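Phospholipase C-beta (PLC-beta) (Sepia officinalis, PDB 3QR0) belongs to the phospholipase C-beta family and joins a PH domain, EF-hand modules, a calcium-binding TIM barrel and a C2 domain in one chain. Local coordinates at residues 608-611 against 612-616; 357-361 against 362-366; 529-532 against 533-537; 542-545 against 546-550. All blocks are in the same frame, centred on the assembly; numbering follows the deposited sequence.

All four contacts are local and follow one another along the chain without nesting or crossing. Contact 2 (357-366) comes first, turning the chain from helix 354-361 toward strand 366-372 in the X part of the TIM barrel. The others belong to the Y part. Contact 3 closes the end of helix 529-535, contact 4 the turn from strand 540-545 into helix 546-555, and contact 1 the last turn of helix 605-613. Contacts 3 and 4 are consecutive pieces of the barrel, an outer helix and the next strand with its following helix, about 5 Å apart at their nearest atoms. Distant in sequence, contacts 1 and 2 touch where Leu-611 CD2 packs 4.2 Å from Thr-362 CB, so that the X and Y parts meet here.

Contact 1: residues 608-611 against 612-616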
loop_
_atom_site.group_PDB
_atom_site.type_symbol
_atom_site.label_atom_id
_atom_site.label_comp_id
_atom_site.label_asym_id
_atom_site.label_seq_id
_atom_site.Cartn_x
_atom_site.Cartn_y
_atom_site.Cartn_z
ATOM N N CYS A 608 1.062 5.355 -6.345
ATOM C CA CYS A 608 0.056 4.293 -6.424
ATOM C C CYS A 608 0.696 2.911 -6.600
ATOM O O CYS A 608 0.324 1.963 -5.911
ATOM C CB CYS A 608 -0.927 4.567 -7.566
ATOM S SG CYS A 608 -1.986 5.999 -7.285
ATOM N N VAL A 609 1.672 2.818 -7.500
ATOM C CA VAL A 609 2.388 1.565 -7.761
ATOM C C VAL A 609 3.282 1.171 -6.584
ATOM O O VAL A 609 3.321 0.006 -6.184
ATOM C CB VAL A 609 3.245 1.665 -9.049
ATOM C CG1 VAL A 609 4.142 0.460 -9.204
ATOM C CG2 VAL A 609 2.344 1.821 -10.273
ATOM N N ASN A 610 3.987 2.149 -6.028
ATOM C CA ASN A 610 4.881 1.912 -4.902
ATOM C C ASN A 610 4.149 1.303 -3.709
ATOM O O ASN A 610 4.565 0.274 -3.175
ATOM C CB ASN A 610 5.561 3.214 -4.486
ATOM C CG ASN A 610 6.647 2.999 -3.451
ATOM O OD1 ASN A 610 7.714 2.462 -3.755
ATOM N ND2 ASN A 610 6.381 3.418 -2.219
ATOM N N LEU A 611 3.048 1.929 -3.306
ATOM C CA LEU A 611 2.276 1.438 -2.169
ATOM C C LEU A 611 1.651 0.077 -2.472
ATOM O O LEU A 611 1.588 -0.786 -1.597
ATOM C CB LEU A 611 1.211 2.451 -1.758
ATOM C CG LEU A 611 1.788 3.786 -1.275
ATOM C CD1 LEU A 611 0.669 4.783 -1.013
ATOM C CD2 LEU A 611 2.642 3.590 -0.045
ATOM N N GLY A 612 1.230 -0.118 -3.721
ATOM C CA GLY A 612 0.724 -1.404 -4.178
ATOM C C GLY A 612 1.689 -2.570 -4.032
ATOM O O GLY A 612 1.305 -3.631 -3.527
ATOM N N VAL A 613 2.935 -2.387 -4.460
ATOM C CA VAL A 613 3.901 -3.486 -4.440
ATOM C C VAL A 613 4.439 -3.763 -3.040
ATOM O O VAL A 613 4.661 -4.923 -2.683
ATOM C CB VAL A 613 5.081 -3.289 -5.442
ATOM C CG1 VAL A 613 4.547 -3.057 -6.871
ATOM C CG2 VAL A 613 5.994 -2.164 -5.025
ATOM N N PHE A 614 4.619 -2.707 -2.245
ATOM C CA PHE A 614 5.169 -2.848 -0.894
ATOM C C PHE A 614 4.131 -3.251 0.167
ATOM O O PHE A 614 4.473 -3.363 1.345
ATOM C CB PHE A 614 5.922 -1.572 -0.471
ATOM C CG PHE A 614 7.334 -1.498 -0.999
ATOM C CD1 PHE A 614 8.294 -2.397 -0.565
ATOM C CD2 PHE A 614 7.697 -0.541 -1.936
ATOM C CE1 PHE A 614 9.596 -2.338 -1.045
ATOM C CE2 PHE A 614 8.992 -0.479 -2.421
ATOM C CZ PHE A 614 9.942 -1.378 -1.973
ATOM N N GLU A 615 2.883 -3.480 -0.238
ATOM C CA GLU A 615 1.912 -4.128 0.635
ATOM C C GLU A 615 2.342 -5.564 0.913
ATOM O O GLU A 615 2.097 -6.093 1.995
ATOM C CB GLU A 615 0.512 -4.146 0.017
ATOM C CG GLU A 615 -0.539 -4.668 0.995
ATOM C CD GLU A 615 -1.923 -4.763 0.416
ATOM O OE1 GLU A 615 -2.067 -4.842 -0.825
ATOM O OE2 GLU A 615 -2.881 -4.751 1.219
ATOM N N TYR A 616 2.988 -6.182 -0.073
ATOM C CA TYR A 616 3.398 -7.579 0.024
ATOM C C TYR A 616 4.611 -7.759 0.941
ATOM O O TYR A 616 5.232 -6.788 1.370
ATOM C CB TYR A 616 3.631 -8.160 -1.380
ATOM C CG TYR A 616 2.330 -8.317 -2.137
ATOM C CD1 TYR A 616 1.568 -9.468 -2.000
ATOM C CD2 TYR A 616 1.844 -7.301 -2.955
ATOM C CE1 TYR A 616 0.366 -9.620 -2.668
ATOM C CE2 TYR A 616 0.641 -7.443 -3.630
ATOM C CZ TYR A 616 -0.095 -8.609 -3.477
ATOM O OH TYR A 616 -1.287 -8.778 -4.134
#
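The Phe-614 ring turns an edge toward Asn-610, one turn back along helix 605-613, at the C-terminal end of this helix in the Y part of the TIM barrel. Asn-610 OD1 lies in the ring plane, 3.5 Å from Phe-614 CE2. The carbonyl O of Asn-610 also comes close to that plane, 3.5 Å from Phe-614 CD2, so both oxygens face ring C-H groups and not the pi cloud. The amide is turned 60° against the ring. At the edge of the Tyr-616 ring, in its plane, lies Val-613 O. With CG anti to the backbone N (chi1 -172°), the Asn-610 side chain reaches Phe-614, and a hydrogen bond from its ND2 to Asn-335 OD1 fixes the rotation that presents OD1 to the ring. Backbone bonds hold the same turn: Phe-614 N donates to Asn-610 O at 3.1 Å, whereas the next bond, Glu-615 N to Leu-611 O, is weak at 3.3 Å. Glu-615 itself leads away to a salt bridge with Arg-751 and a hydrogen bond with Asn-148. On another side of the helix Val-613 packs on Trp-589 and on Val-718 and Val-735 of the neighbouring beta strands, and its CG1 lies 4.2 Å from Val-609 CG1.

Contact 2: residues 357-361 against 362-366; sequences RQVLL and TGCRC
Thr-362 OG1 donates a short hydrogen bond of 2.6 Å to Val-359 O, folding the threonine side chain back over the last turn of helix 354-361. The hydroxyl gets there because chi1 (71°) sets OG1 between the backbone N and the carbonyl carbon. Val-359 O is gripped again by Thr-362 N, 3.3 Å away and well above the carbonyl plane, and a weak bond from Cys-364 N adds to these. The same OG1 accepts from Cys-364 N at 3.2 Å, an ST turn that holds the chain as it leaves the helix. Beside this polar cluster the packing is tight: Val-359 CG1 meets Cys-364 CB at 3.4 Å, closer than usual for two carbons.

Further out, Arg-365 bends at chi2 and chi3 to curl back over the turn. Its NE donates to Gly-363 O at 3.0 Å, while its NH2 passes 3.9 Å from Leu-360 CD2, the two side chains meeting at about a right angle. NH1 of the arginine is bound by the carbonyls of Ala-404 and Tyr-410, which set the guanidinium in place, and Leu-360 packs on Ile-400 and Val-412.

Gly-363 takes a positive phi (96°) and its N donates to Leu-360 O at 3.0 Å. With the weak Cys-364 N to Val-359 O bond this completes a Schellman motif, here ending a TIM-barrel helix just before strand 366-372, which carries the calcium ligands Glu-368 and Asp-370.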
loop_
_atom_site.group_PDB
_atom_site.type_symbol
_atom_site.label_atom_id
_atom_site.label_comp_id
_atom_site.label_asym_id
_atom_site.label_seq_id
_atom_site.Cartn_x
_atom_site.Cartn_y
_atom_site.Cartn_z
ATOM N N ARG A 357 5.567 10.227 10.866
ATOM C CA ARG A 357 4.809 9.125 11.437
ATOM C C ARG A 357 4.001 8.459 10.323
ATOM O O ARG A 357 4.022 7.244 10.184
ATOM C CB ARG A 357 3.881 9.614 12.556
ATOM C CG ARG A 357 4.593 10.268 13.720
ATOM C CD ARG A 357 3.662 10.525 14.900
ATOM N NE ARG A 357 4.340 11.289 15.946
ATOM C CZ ARG A 357 4.372 12.622 16.049
ATOM N NH1 ARG A 357 3.734 13.407 15.190
ATOM N NH2 ARG A 357 5.042 13.179 17.047
ATOM N N GLN A 358 3.319 9.259 9.500
ATOM C CA GLN A 358 2.457 8.697 8.456
ATOM C C GLN A 358 3.232 7.888 7.422
ATOM O O GLN A 358 2.771 6.828 6.996
ATOM C CB GLN A 358 1.628 9.784 7.762
ATOM C CG GLN A 358 0.580 10.429 8.657
ATOM C CD GLN A 358 -0.391 9.429 9.252
ATOM O OE1 GLN A 358 -0.878 8.532 8.561
ATOM N NE2 GLN A 358 -0.687 9.584 10.542
ATOM N N VAL A 359 4.400 8.380 7.020
ATOM C CA VAL A 359 5.222 7.668 6.035
ATOM C C VAL A 359 5.727 6.331 6.589
ATOM O O VAL A 359 5.685 5.305 5.893
ATOM C CB VAL A 359 6.383 8.559 5.524
ATOM C CG1 VAL A 359 7.390 7.746 4.724
ATOM C CG2 VAL A 359 5.819 9.700 4.678
ATOM N N LEU A 360 6.155 6.329 7.853
ATOM C CA LEU A 360 6.614 5.100 8.507
ATOM C C LEU A 360 5.480 4.083 8.680
ATOM O O LEU A 360 5.710 2.873 8.657
ATOM C CB LEU A 360 7.268 5.418 9.858
ATOM C CG LEU A 360 8.668 6.040 9.756
ATOM C CD1 LEU A 360 9.074 6.706 11.059
ATOM C CD2 LEU A 360 9.695 4.985 9.345
ATOM N N LEU A 361 4.256 4.581 8.814
ATOM C CA LEU A 361 3.083 3.728 8.999
ATOM C C LEU A 361 2.653 2.991 7.736
ATOM O O LEU A 361 1.994 1.949 7.823
ATOM C CB LEU A 361 1.917 4.541 9.559
ATOM C CG LEU A 361 2.120 4.938 11.022
ATOM C CD1 LEU A 361 1.134 6.040 11.406
ATOM C CD2 LEU A 361 1.988 3.729 11.941
ATOM N N THR A 362 3.045 3.504 6.570
ATOM C CA THR A 362 2.861 2.769 5.313
ATOM C C THR A 362 3.842 1.601 5.176
ATOM O O THR A 362 3.714 0.782 4.265
ATOM C CB THR A 362 3.089 3.662 4.085
ATOM O OG1 THR A 362 4.484 3.968 3.970
ATOM C CG2 THR A 362 2.270 4.957 4.175
ATOM N N GLY A 363 4.833 1.545 6.062
ATOM C CA GLY A 363 5.900 0.557 5.979
ATOM C C GLY A 363 7.152 1.083 5.287
ATOM O O GLY A 363 8.141 0.360 5.174
ATOM N N CYS A 364 7.120 2.328 4.817
ATOM C CA CYS A 364 8.322 2.975 4.283
ATOM C C CYS A 364 9.485 2.834 5.267
ATOM O O CYS A 364 9.295 3.008 6.476
ATOM C CB CYS A 364 8.061 4.454 4.015
ATOM S SG CYS A 364 9.372 5.265 3.101
ATOM N N ARG A 365 10.672 2.508 4.754
ATOM C CA ARG A 365 11.849 2.244 5.602
ATOM C C ARG A 365 12.956 3.294 5.491
ATOM O O ARG A 365 13.824 3.365 6.362
ATOM C CB ARG A 365 12.450 0.868 5.284
ATOM C CG ARG A 365 11.504 -0.320 5.496
ATOM C CD ARG A 365 11.209 -0.580 6.977
ATOM N NE ARG A 365 10.089 0.228 7.430
ATOM C CZ ARG A 365 9.759 0.463 8.695
ATOM N NH1 ARG A 365 10.451 -0.052 9.707
ATOM N NH2 ARG A 365 8.708 1.231 8.945
ATOM N N CYS A 366 12.956 4.085 4.428
ATOM C CA CYS A 366 14.037 5.035 4.195
ATOM C C CYS A 366 13.459 6.434 4.057
ATOM O O CYS A 366 12.601 6.680 3.203
ATOM C CB CYS A 366 14.843 4.657 2.953
ATOM S SG CYS A 366 16.281 5.747 2.626
#

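Contact 3: residues 529-532 against 533-537; sequences FEQA and QKKDR
Gln-531 and Lys-534 extend alongside each other in a common direction, with Gln-531 OE1 3.7 Å from Lys-534 CD. Against Lys-535, one turn on, the glutamine instead slants across, and the bend at its chi2 (-67°) turns the amide so that NE2 comes within 4.0 Å of Lys-535 CD. These are aliphatic-to-amide contacts on a surface helix. The charges of Glu-530 and Lys-534 have opposite signs but do not meet.

Lys-535 also lies over one face of the Arg-537 guanidinium, its CE 3.6 Å above the plane and displaced toward the rim. Glu-540 binds both cations, Lys-535 NZ through OE1 and Arg-537 NH1 through OE2, and so holds the two side chains together.

On the backbone, Asp-536 N donates to Ala-532 O at 3.1 Å before the chain leaves the helix with positive phi (63°) at Asp-536. A water takes up the same carbonyl, 2.6 Å from Ala-532 O, and accepts from Arg-537 N at 2.9 Å, bridging the helix end to the departing chain. The Phe-529 ring meets Phe-526 edge-to-face and also touches Phe-560. Helix 529-535 forms the helical arm of a beta-alpha-beta crossover between strands 522-523 and 540-545, the repeating theme of a TIM barrel.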
loop_
_atom_site.group_PDB
_atom_site.type_symbol
_atom_site.label_atom_id
_atom_site.label_comp_id
_atom_site.label_asym_id
_atom_site.label_seq_id
_atom_site.Cartn_x
_atom_site.Cartn_y
_atom_site.Cartn_z
ATOM N N PHE A 529 31.994 2.650 -12.087
ATOM C CA PHE A 529 31.700 1.288 -11.653
ATOM C C PHE A 529 32.984 0.462 -11.476
ATOM O O PHE A 529 33.096 -0.334 -10.542
ATOM C CB PHE A 529 30.743 0.606 -12.634
ATOM C CG PHE A 529 29.348 1.182 -12.620
ATOM C CD1 PHE A 529 28.815 1.780 -13.752
ATOM C CD2 PHE A 529 28.576 1.131 -11.469
ATOM C CE1 PHE A 529 27.525 2.304 -13.741
ATOM C CE2 PHE A 529 27.291 1.659 -11.445
ATOM C CZ PHE A 529 26.763 2.246 -12.586
ATOM N N GLU A 530 33.950 0.661 -12.367
ATOM C CA GLU A 530 35.249 -0.003 -12.260
ATOM C C GLU A 530 35.897 0.308 -10.904
ATOM O O GLU A 530 36.403 -0.591 -10.231
ATOM C CB GLU A 530 36.167 0.435 -13.408
ATOM C CG GLU A 530 37.392 -0.455 -13.635
ATOM C CD GLU A 530 38.528 -0.211 -12.645
ATOM O OE1 GLU A 530 38.839 0.964 -12.342
ATOM O OE2 GLU A 530 39.128 -1.207 -12.178
ATOM N N GLN A 531 35.866 1.580 -10.506
ATOM C CA GLN A 531 36.444 2.004 -9.225
ATOM C C GLN A 531 35.728 1.436 -8.002
ATOM O O GLN A 531 36.376 1.063 -7.025
ATOM C CB GLN A 531 36.507 3.533 -9.125
ATOM C CG GLN A 531 37.808 4.105 -9.649
ATOM C CD GLN A 531 38.994 3.724 -8.779
ATOM O OE1 GLN A 531 39.917 3.043 -9.228
ATOM N NE2 GLN A 531 38.963 4.150 -7.517
ATOM N N ALA A 532 34.403 1.375 -8.052
ATOM C CA ALA A 532 33.626 0.760 -6.973
ATOM C C ALA A 532 34.008 -0.718 -6.790
ATOM O O ALA A 532 34.170 -1.191 -5.661
ATOM C CB ALA A 532 32.136 0.897 -7.246
ATOM N N GLN A 533 34.168 -1.437 -7.897
ATOM C CA GLN A 533 34.538 -2.855 -7.843
ATOM C C GLN A 533 35.941 -3.049 -7.266
ATOM O O GLN A 533 36.158 -3.926 -6.425
ATOM C CB GLN A 533 34.459 -3.502 -9.228
ATOM C CG GLN A 533 34.542 -5.027 -9.181
ATOM C CD GLN A 533 34.487 -5.681 -10.551
ATOM O OE1 GLN A 533 34.527 -5.006 -11.580
ATOM N NE2 GLN A 533 34.394 -7.010 -10.566
ATOM N N LYS A 534 36.884 -2.231 -7.729
ATOM C CA LYS A 534 38.265 -2.289 -7.257
ATOM C C LYS A 534 38.351 -2.099 -5.742
ATOM O O LYS A 534 39.042 -2.850 -5.053
ATOM C CB LYS A 534 39.119 -1.226 -7.958
ATOM C CG LYS A 534 40.626 -1.367 -7.700
ATOM C CD LYS A 534 41.394 -0.120 -8.119
ATOM C CE LYS A 534 42.896 -0.308 -7.933
ATOM N NZ LYS A 534 43.686 0.856 -8.428
ATOM N N LYS A 535 37.645 -1.093 -5.231
ATOM C CA LYS A 535 37.670 -0.781 -3.803
ATOM C C LYS A 535 36.997 -1.865 -2.960
ATOM O O LYS A 535 37.432 -2.137 -1.843
ATOM C CB LYS A 535 37.033 0.584 -3.540
ATOM C CG LYS A 535 37.920 1.754 -3.958
ATOM C CD LYS A 535 37.116 3.022 -4.198
ATOM C CE LYS A 535 36.373 3.480 -2.952
ATOM N NZ LYS A 535 35.521 4.685 -3.214
ATOM N N ASP A 536 35.932 -2.463 -3.497
ATOM C CA ASP A 536 35.308 -3.642 -2.896
ATOM C C ASP A 536 34.727 -3.342 -1.505
ATOM O O ASP A 536 34.703 -4.215 -0.639
ATOM C CB ASP A 536 36.343 -4.781 -2.825
ATOM C CG ASP A 536 35.712 -6.171 -2.781
ATOM O OD1 ASP A 536 34.511 -6.321 -3.088
ATOM O OD2 ASP A 536 36.440 -7.125 -2.441
ATOM N N ARG A 537 34.267 -2.106 -1.302
ATOM C CA ARG A 537 33.690 -1.676 -0.024
ATOM C C ARG A 537 32.168 -1.716 -0.107
ATOM O O ARG A 537 31.543 -0.825 -0.690
ATOM C CB ARG A 537 34.162 -0.267 0.335
ATOM C CG ARG A 537 35.652 -0.149 0.566
ATOM C CD ARG A 537 36.081 1.302 0.738
ATOM N NE ARG A 537 37.508 1.479 0.491
ATOM C CZ ARG A 537 38.122 2.658 0.384
ATOM N NH1 ARG A 537 37.444 3.798 0.503
ATOM N NH2 ARG A 537 39.428 2.702 0.151
HETATM O O HOH W 1 33.380 -0.242 -3.334
#

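Contact 4: residues 542-545 against 546-550; sequences SSMV and ETQAL. With GOL (glycerol), chain I.
Ser-543 and Gln-548 are joined through a glycerol, probably from the crystallisation liquor: its O1 donates to Ser-543 O at 2.7 Å, and its O2 donates to Gln-548 OE1 at 2.8 Å. The serine hydroxyl is held elsewhere, by Arg-570.

Met-544 follows, its side chain crossing that of Gln-548 at about a right angle. Its CG sits 3.5 Å from Gln-548 OE1, and the extended chain beyond carries SD to 3.8 Å from Ala-549 CA, so the methionine lies in the angle between strand and helix.

Val-545 takes the N-cap position with no polar side chain to serve there. Its backbone works on both sides. The N-H donates almost straight (170°) to glycerol O2 at 2.9 Å, and the carbonyl O receives Ala-549 N at 3.2 Å, with a weak bond from Gln-548 N. With chi1 at 70°, CG1 packs 4.1 Å from Thr-547 CB.

The N-to-C directions of strand segment 542-545 and helix segment 546-550 differ by 101°, and at the first position of the helix Glu-546 forms a salt bridge with Arg-577. This is a beta-to-alpha turn at the C-terminal end of a parallel TIM-barrel strand, the end where such barrels carry their active sites; the calcium ion lies about 9 Å from the Ser-543 side chain.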
loop_
_atom_site.group_PDB
_atom_site.type_symbol
_atom_site.label_atom_id
_atom_site.label_comp_id
_atom_site.label_asym_id
_atom_site.label_seq_id
_atom_site.Cartn_x
_atom_site.Cartn_y
_atom_site.Cartn_z
ATOM N N SER A 542 26.030 5.267 -2.915
ATOM C CA SER A 542 25.859 6.556 -3.539
ATOM C C SER A 542 24.386 6.898 -3.632
ATOM O O SER A 542 23.538 6.030 -3.861
ATOM C CB SER A 542 26.542 6.593 -4.906
ATOM O OG SER A 542 27.950 6.768 -4.744
ATOM N N SER A 543 24.096 8.170 -3.396
ATOM C CA SER A 543 22.750 8.701 -3.514
ATOM C C SER A 543 22.780 9.587 -4.745
ATOM O O SER A 543 23.456 10.610 -4.752
ATOM C CB SER A 543 22.379 9.494 -2.257
ATOM O OG SER A 543 21.014 9.892 -2.281
ATOM N N MET A 544 22.083 9.160 -5.796
ATOM C CA MET A 544 22.126 9.827 -7.088
ATOM C C MET A 544 20.820 10.544 -7.396
ATOM O O MET A 544 19.740 9.949 -7.310
ATOM C CB MET A 544 22.355 8.800 -8.193
ATOM C CG MET A 544 23.569 7.927 -8.021
ATOM S SD MET A 544 23.784 6.892 -9.485
ATOM C CE MET A 544 25.184 5.884 -8.987
ATOM N N VAL A 545 20.915 11.805 -7.803
ATOM C CA VAL A 545 19.766 12.484 -8.392
ATOM C C VAL A 545 19.388 11.707 -9.656
ATOM O O VAL A 545 20.238 11.053 -10.254
ATOM C CB VAL A 545 20.066 13.971 -8.690
ATOM C CG1 VAL A 545 21.057 14.125 -9.860
ATOM C CG2 VAL A 545 18.769 14.732 -8.959
ATOM N N GLU A 546 18.116 11.732 -10.044
ATOM C CA GLU A 546 17.671 10.920 -11.171
ATOM C C GLU A 546 18.491 11.189 -12.431
ATOM O O GLU A 546 18.767 10.269 -13.182
ATOM C CB GLU A 546 16.169 11.092 -11.448
ATOM C CG GLU A 546 15.752 12.421 -12.027
ATOM C CD GLU A 546 14.246 12.505 -12.252
ATOM O OE1 GLU A 546 13.550 13.068 -11.387
ATOM O OE2 GLU A 546 13.755 12.006 -13.289
ATOM N N THR A 547 18.895 12.439 -12.643
ATOM C CA THR A 547 19.716 12.807 -13.796
ATOM C C THR A 547 21.038 12.027 -13.829
ATOM O O THR A 547 21.452 11.563 -14.890
ATOM C CB THR A 547 20.012 14.321 -13.809
ATOM O OG1 THR A 547 18.788 15.044 -13.637
ATOM C CG2 THR A 547 20.664 14.737 -15.122
ATOM N N GLN A 548 21.690 11.868 -12.674
ATOM C CA GLN A 548 22.953 11.119 -12.621
ATOM C C GLN A 548 22.708 9.644 -12.896
ATOM O O GLN A 548 23.411 9.036 -13.700
ATOM C CB GLN A 548 23.661 11.281 -11.272
ATOM C CG GLN A 548 25.014 10.542 -11.182
ATOM C CD GLN A 548 25.749 10.782 -9.866
ATOM O OE1 GLN A 548 25.130 10.904 -8.814
ATOM N NE2 GLN A 548 27.079 10.837 -9.926
ATOM N N ALA A 549 21.708 9.083 -12.224
ATOM C CA ALA A 549 21.367 7.668 -12.357
ATOM C C ALA A 549 20.975 7.312 -13.791
ATOM O O ALA A 549 21.309 6.233 -14.264
ATOM C CB ALA A 549 20.253 7.296 -11.392
ATOM N N LEU A 550 20.276 8.222 -14.471
ATOM C CA LEU A 550 19.909 8.035 -15.882
ATOM C C LEU A 550 21.127 8.000 -16.802
ATOM O O LEU A 550 21.178 7.198 -17.731
ATOM C CB LEU A 550 18.949 9.135 -16.346
ATOM C CG LEU A 550 17.514 9.025 -15.835
ATOM C CD1 LEU A 550 16.734 10.318 -16.086
ATOM C CD2 LEU A 550 16.817 7.830 -16.486
HETATM C C1 GOL I . 24.502 13.506 -5.495
HETATM O O1 GOL I . 23.333 13.266 -4.744
HETATM C C2 GOL I . 24.139 13.989 -6.897
HETATM O O2 GOL I . 23.546 12.954 -7.654
HETATM C C3 GOL I . 25.394 14.473 -7.615
HETATM O O3 GOL I . 25.026 15.484 -8.523
#